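Local coordinates for protein RNA-dependent RNA Polymerase (Bombyx mori cytoplasmic polyhedrosis virus, PDB 6TZ0) that catalyses RNA-templated RNA synthesis, making the viral plus-strand transcripts and probably, after core assembly, the complementary minus strands of the double-stranded genome, at residues 342-356 and 476-488. Numbering follows the deposited sequence.
Sequences GTFLATLTELSLDAA and LVERQQSDRRQRA
Swung away from its backbone N (chi1 -164°) and extended beyond CG, the Gln486 side chain reaches across to the backbone before helix 349-356. Its NE2 gives a weak, bent hydrogen bond to Thr347 O (3.0 Å) and, within its own segment, a straighter one to Glu478 OE1 (3.1 Å), met from above the carboxylate plane; this firmer bond probably steadies the amide. Ser352 packs its CB 3.3 Å from Gln486 OE1. Phe344, its CG beside the backbone N (chi1 -72°), lays one ring face over Gln481 CA, 4.2 Å from the ring centroid in a CH-pi contact, while Gln480 CB packs against Phe344 CB. Residues 478-488 form the connection between antiparallel strands 474-477 and 489-491 in the central polymerase domain, and it carries the UTP-binding Arg485; the side chain of Arg487 comes near that of Asp552, another UTP-binding residue. Leu345 sets CD2 3.3 Å from Arg484 O and is backed by Ile243 and Leu247 of helix 242-248. Arg485 bends at chi3 to bring NH1 2.9 Å from Ala355 O, at an angle too poor for a hydrogen bond. On helix 349-356, Ala356 CB lies 3.7 Å from Ala488 N. Leu353 CD1 meets Leu476 CD1 at 3.8 Å.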
loop_
_atom_site.group_PDB
_atom_site.type_symbol
_atom_site.label_atom_id
_atom_site.label_comp_id
_atom_site.label_asym_id
_atom_site.label_seq_id
_atom_site.Cartn_x
_atom_site.Cartn_y
_atom_site.Cartn_z
ATOM N N GLY A 342 -1.272 12.080 20.146
ATOM C CA GLY A 342 -0.914 10.698 20.301
ATOM C C GLY A 342 -1.957 9.723 19.800
ATOM O O GLY A 342 -1.595 8.666 19.284
ATOM N N THR A 343 -3.240 10.056 19.921
ATOM C CA THR A 343 -4.295 9.148 19.490
ATOM C C THR A 343 -4.337 9.046 17.973
ATOM O O THR A 343 -3.951 9.971 17.255
ATOM C CB THR A 343 -5.658 9.622 19.988
ATOM O OG1 THR A 343 -5.983 10.874 19.372
ATOM C CG2 THR A 343 -5.627 9.817 21.472
ATOM N N PHE A 344 -4.815 7.909 17.484
ATOM C CA PHE A 344 -5.011 7.775 16.050
ATOM C C PHE A 344 -6.355 8.381 15.685
ATOM O O PHE A 344 -7.367 8.123 16.338
ATOM C CB PHE A 344 -4.944 6.320 15.597
ATOM C CG PHE A 344 -3.561 5.711 15.632
ATOM C CD1 PHE A 344 -2.447 6.426 16.029
ATOM C CD2 PHE A 344 -3.374 4.429 15.176
ATOM C CE1 PHE A 344 -1.194 5.843 16.040
ATOM C CE2 PHE A 344 -2.126 3.840 15.177
ATOM C CZ PHE A 344 -1.038 4.548 15.607
ATOM N N LEU A 345 -6.359 9.204 14.651
ATOM C CA LEU A 345 -7.512 10.011 14.288
ATOM C C LEU A 345 -8.444 9.166 13.426
ATOM O O LEU A 345 -8.042 8.692 12.360
ATOM C CB LEU A 345 -7.044 11.262 13.544
ATOM C CG LEU A 345 -6.477 12.481 14.288
ATOM C CD1 LEU A 345 -5.156 12.247 14.998
ATOM C CD2 LEU A 345 -6.277 13.591 13.291
ATOM N N ALA A 346 -9.677 8.963 13.886
ATOM C CA ALA A 346 -10.581 8.050 13.200
ATOM C C ALA A 346 -12.031 8.424 13.437
ATOM O O ALA A 346 -12.434 8.651 14.578
ATOM C CB ALA A 346 -10.382 6.614 13.667
ATOM N N THR A 347 -12.802 8.441 12.355
ATOM C CA THR A 347 -14.262 8.503 12.395
ATOM C C THR A 347 -14.814 7.638 11.273
ATOM O O THR A 347 -14.135 6.749 10.751
ATOM C CB THR A 347 -14.800 9.935 12.288
ATOM O OG1 THR A 347 -14.123 10.639 11.240
ATOM C CG2 THR A 347 -14.730 10.655 13.618
ATOM N N LEU A 348 -16.086 7.870 10.943
ATOM C CA LEU A 348 -16.723 7.227 9.801
ATOM C C LEU A 348 -16.024 7.630 8.515
ATOM O O LEU A 348 -15.752 8.810 8.287
ATOM C CB LEU A 348 -18.197 7.626 9.719
ATOM C CG LEU A 348 -19.185 7.240 10.817
ATOM C CD1 LEU A 348 -20.524 7.889 10.528
ATOM C CD2 LEU A 348 -19.333 5.742 10.947
ATOM N N THR A 349 -15.750 6.644 7.661
ATOM C CA THR A 349 -15.048 6.912 6.414
ATOM C C THR A 349 -15.903 7.643 5.389
ATOM O O THR A 349 -15.350 8.205 4.437
ATOM C CB THR A 349 -14.531 5.606 5.829
ATOM O OG1 THR A 349 -13.952 5.851 4.543
ATOM C CG2 THR A 349 -15.636 4.633 5.715
ATOM N N GLU A 350 -17.226 7.676 5.569
ATOM C CA GLU A 350 -18.058 8.523 4.725
ATOM C C GLU A 350 -17.793 10.000 4.989
ATOM O O GLU A 350 -18.033 10.838 4.115
ATOM C CB GLU A 350 -19.538 8.225 4.955
ATOM C CG GLU A 350 -20.004 6.818 4.626
ATOM C CD GLU A 350 -19.920 5.877 5.815
ATOM O OE1 GLU A 350 -19.485 6.317 6.896
ATOM O OE2 GLU A 350 -20.316 4.704 5.680
ATOM N N LEU A 351 -17.310 10.336 6.185
ATOM C CA LEU A 351 -17.030 11.726 6.515
ATOM C C LEU A 351 -15.665 12.174 6.017
ATOM O O LEU A 351 -15.501 13.340 5.650
ATOM C CB LEU A 351 -17.130 11.936 8.025
ATOM C CG LEU A 351 -18.520 11.834 8.650
ATOM C CD1 LEU A 351 -18.429 11.906 10.156
ATOM C CD2 LEU A 351 -19.413 12.936 8.118
ATOM N N SER A 352 -14.687 11.276 5.991
ATOM C CA SER A 352 -13.334 11.610 5.574
ATOM C C SER A 352 -13.044 11.225 4.134
ATOM O O SER A 352 -11.940 11.492 3.645
ATOM C CB SER A 352 -12.319 10.933 6.493
ATOM O OG SER A 352 -10.995 11.183 6.059
ATOM N N LEU A 353 -14.010 10.617 3.445
ATOM C CA LEU A 353 -13.787 10.142 2.087
ATOM C C LEU A 353 -13.651 11.295 1.104
ATOM O O LEU A 353 -12.893 11.204 0.134
ATOM C CB LEU A 353 -14.930 9.207 1.701
ATOM C CG LEU A 353 -14.959 8.382 0.423
ATOM C CD1 LEU A 353 -15.609 7.067 0.749
ATOM C CD2 LEU A 353 -15.776 9.092 -0.632
ATOM N N ASP A 354 -14.356 12.396 1.345
ATOM C CA ASP A 354 -14.308 13.519 0.419
ATOM C C ASP A 354 -13.028 14.329 0.584
ATOM O O ASP A 354 -12.720 15.171 -0.261
ATOM C CB ASP A 354 -15.536 14.403 0.634
ATOM C CG ASP A 354 -15.873 15.256 -0.569
ATOM O OD1 ASP A 354 -15.216 15.121 -1.614
ATOM O OD2 ASP A 354 -16.811 16.072 -0.469
ATOM N N ALA A 355 -12.281 14.102 1.660
ATOM C CA ALA A 355 -11.019 14.788 1.876
ATOM C C ALA A 355 -9.811 13.886 1.697
ATOM O O ALA A 355 -8.694 14.394 1.576
ATOM C CB ALA A 355 -10.982 15.394 3.280
ATOM N N ALA A 356 -10.003 12.573 1.687
ATOM C CA ALA A 356 -8.867 11.678 1.542
ATOM C C ALA A 356 -8.622 11.273 0.096
ATOM O O ALA A 356 -7.467 11.137 -0.320
ATOM C CB ALA A 356 -9.074 10.429 2.401
ATOM N N LEU A 476 -12.465 -0.093 -1.243
ATOM C CA LEU A 476 -11.936 0.970 -0.405
ATOM C C LEU A 476 -11.815 0.458 1.023
ATOM O O LEU A 476 -12.736 -0.178 1.542
ATOM C CB LEU A 476 -12.847 2.202 -0.469
ATOM C CG LEU A 476 -12.417 3.553 0.098
ATOM C CD1 LEU A 476 -13.050 4.642 -0.731
ATOM C CD2 LEU A 476 -12.830 3.730 1.550
ATOM N N VAL A 477 -10.684 0.736 1.658
ATOM C CA VAL A 477 -10.466 0.363 3.051
ATOM C C VAL A 477 -9.696 1.490 3.733
ATOM O O VAL A 477 -8.792 2.091 3.149
ATOM C CB VAL A 477 -9.767 -1.017 3.159
ATOM C CG1 VAL A 477 -8.435 -1.047 2.423
ATOM C CG2 VAL A 477 -9.593 -1.445 4.611
ATOM N N GLU A 478 -10.102 1.823 4.951
ATOM C CA GLU A 478 -9.605 3.019 5.604
ATOM C C GLU A 478 -8.354 2.714 6.429
ATOM O O GLU A 478 -7.880 1.578 6.494
ATOM C CB GLU A 478 -10.731 3.647 6.422
ATOM C CG GLU A 478 -11.402 2.709 7.405
ATOM C CD GLU A 478 -10.715 2.713 8.739
ATOM O OE1 GLU A 478 -9.968 3.676 8.979
ATOM O OE2 GLU A 478 -10.909 1.770 9.535
ATOM N N ARG A 479 -7.809 3.747 7.068
ATOM C CA ARG A 479 -6.538 3.651 7.771
ATOM C C ARG A 479 -6.598 4.538 9.013
ATOM O O ARG A 479 -7.455 5.412 9.132
ATOM C CB ARG A 479 -5.381 4.053 6.831
ATOM C CG ARG A 479 -3.970 3.769 7.322
ATOM C CD ARG A 479 -2.906 4.137 6.311
ATOM N NE ARG A 479 -1.572 4.007 6.891
ATOM C CZ ARG A 479 -0.887 2.871 6.944
ATOM N NH1 ARG A 479 -1.406 1.754 6.453
ATOM N NH2 ARG A 479 0.319 2.848 7.493
ATOM N N GLN A 480 -5.732 4.262 9.979
ATOM C CA GLN A 480 -5.428 5.196 11.049
ATOM C C GLN A 480 -3.938 5.480 11.077
ATOM O O GLN A 480 -3.123 4.578 10.864
ATOM C CB GLN A 480 -5.827 4.674 12.429
ATOM C CG GLN A 480 -7.248 4.898 12.864
ATOM C CD GLN A 480 -8.234 4.005 12.175
ATOM O OE1 GLN A 480 -9.162 4.477 11.536
ATOM N NE2 GLN A 480 -8.045 2.699 12.305
ATOM N N GLN A 481 -3.597 6.740 11.329
ATOM C CA GLN A 481 -2.318 7.097 11.919
ATOM C C GLN A 481 -2.488 8.435 12.616
ATOM O O GLN A 481 -3.359 9.230 12.260
ATOM C CB GLN A 481 -1.167 7.143 10.904
ATOM C CG GLN A 481 -1.247 8.179 9.810
ATOM C CD GLN A 481 -0.055 8.065 8.878
ATOM O OE1 GLN A 481 0.831 7.243 9.098
ATOM N NE2 GLN A 481 -0.024 8.884 7.841
ATOM N N SER A 482 -1.663 8.655 13.632
ATOM C CA SER A 482 -1.785 9.849 14.449
ATOM C C SER A 482 -1.292 11.072 13.691
ATOM O O SER A 482 -0.499 10.964 12.751
ATOM C CB SER A 482 -1.005 9.682 15.751
ATOM O OG SER A 482 0.376 9.525 15.503
ATOM N N ASP A 483 -1.819 12.234 14.094
ATOM C CA ASP A 483 -1.454 13.555 13.572
ATOM C C ASP A 483 -1.745 13.679 12.071
ATOM O O ASP A 483 -1.087 14.435 11.354
ATOM C CB ASP A 483 0.018 13.875 13.885
ATOM C CG ASP A 483 0.312 15.357 13.895
ATOM O OD1 ASP A 483 -0.638 16.146 13.740
ATOM O OD2 ASP A 483 1.494 15.724 14.041
ATOM N N ARG A 484 -2.751 12.957 11.578
ATOM C CA ARG A 484 -2.989 12.870 10.143
ATOM C C ARG A 484 -4.428 12.418 9.933
ATOM O O ARG A 484 -5.034 11.807 10.813
ATOM C CB ARG A 484 -1.980 11.907 9.490
ATOM C CG ARG A 484 -1.824 11.962 7.964
ATOM C CD ARG A 484 -2.611 10.862 7.270
ATOM N NE ARG A 484 -2.343 10.805 5.836
ATOM C CZ ARG A 484 -2.991 11.519 4.922
ATOM N NH1 ARG A 484 -3.955 12.353 5.285
ATOM N NH2 ARG A 484 -2.676 11.396 3.641
ATOM N N ARG A 485 -4.960 12.702 8.745
ATOM C CA ARG A 485 -6.328 12.346 8.385
ATOM C C ARG A 485 -6.471 10.833 8.183
ATOM O O ARG A 485 -5.555 10.046 8.430
ATOM C CB ARG A 485 -6.749 13.098 7.129
ATOM C CG ARG A 485 -6.851 14.596 7.315
ATOM C CD ARG A 485 -7.184 15.281 6.001
ATOM N NE ARG A 485 -6.106 15.099 5.033
ATOM C CZ ARG A 485 -6.149 15.502 3.768
ATOM N NH1 ARG A 485 -7.219 16.132 3.302
ATOM N NH2 ARG A 485 -5.111 15.281 2.972
ATOM N N GLN A 486 -7.651 10.410 7.725
ATOM C CA GLN A 486 -7.979 8.992 7.809
ATOM C C GLN A 486 -7.377 8.171 6.666
ATOM O O GLN A 486 -7.068 6.995 6.877
ATOM C CB GLN A 486 -9.495 8.809 7.886
ATOM C CG GLN A 486 -9.916 7.425 8.359
ATOM C CD GLN A 486 -11.406 7.268 8.517
ATOM O OE1 GLN A 486 -12.174 8.173 8.217
ATOM N NE2 GLN A 486 -11.824 6.112 9.004
ATOM N N ARG A 487 -7.182 8.763 5.478
ATOM C CA ARG A 487 -6.360 8.198 4.392
ATOM C C ARG A 487 -6.900 6.844 3.904
ATOM O O ARG A 487 -6.374 5.772 4.210
ATOM C CB ARG A 487 -4.889 8.117 4.831
ATOM C CG ARG A 487 -3.873 7.699 3.774
ATOM C CD ARG A 487 -2.472 7.721 4.351
ATOM N NE ARG A 487 -1.488 7.145 3.442
ATOM C CZ ARG A 487 -0.884 7.815 2.468
ATOM N NH1 ARG A 487 0.005 7.208 1.695
ATOM N NH2 ARG A 487 -1.171 9.091 2.261
ATOM N N ALA A 488 -8.037 6.919 3.216
ATOM C CA ALA A 488 -8.632 5.737 2.597
ATOM C C ALA A 488 -7.731 5.159 1.508
ATOM O O ALA A 488 -7.417 5.832 0.523
ATOM C CB ALA A 488 -9.993 6.096 2.006
#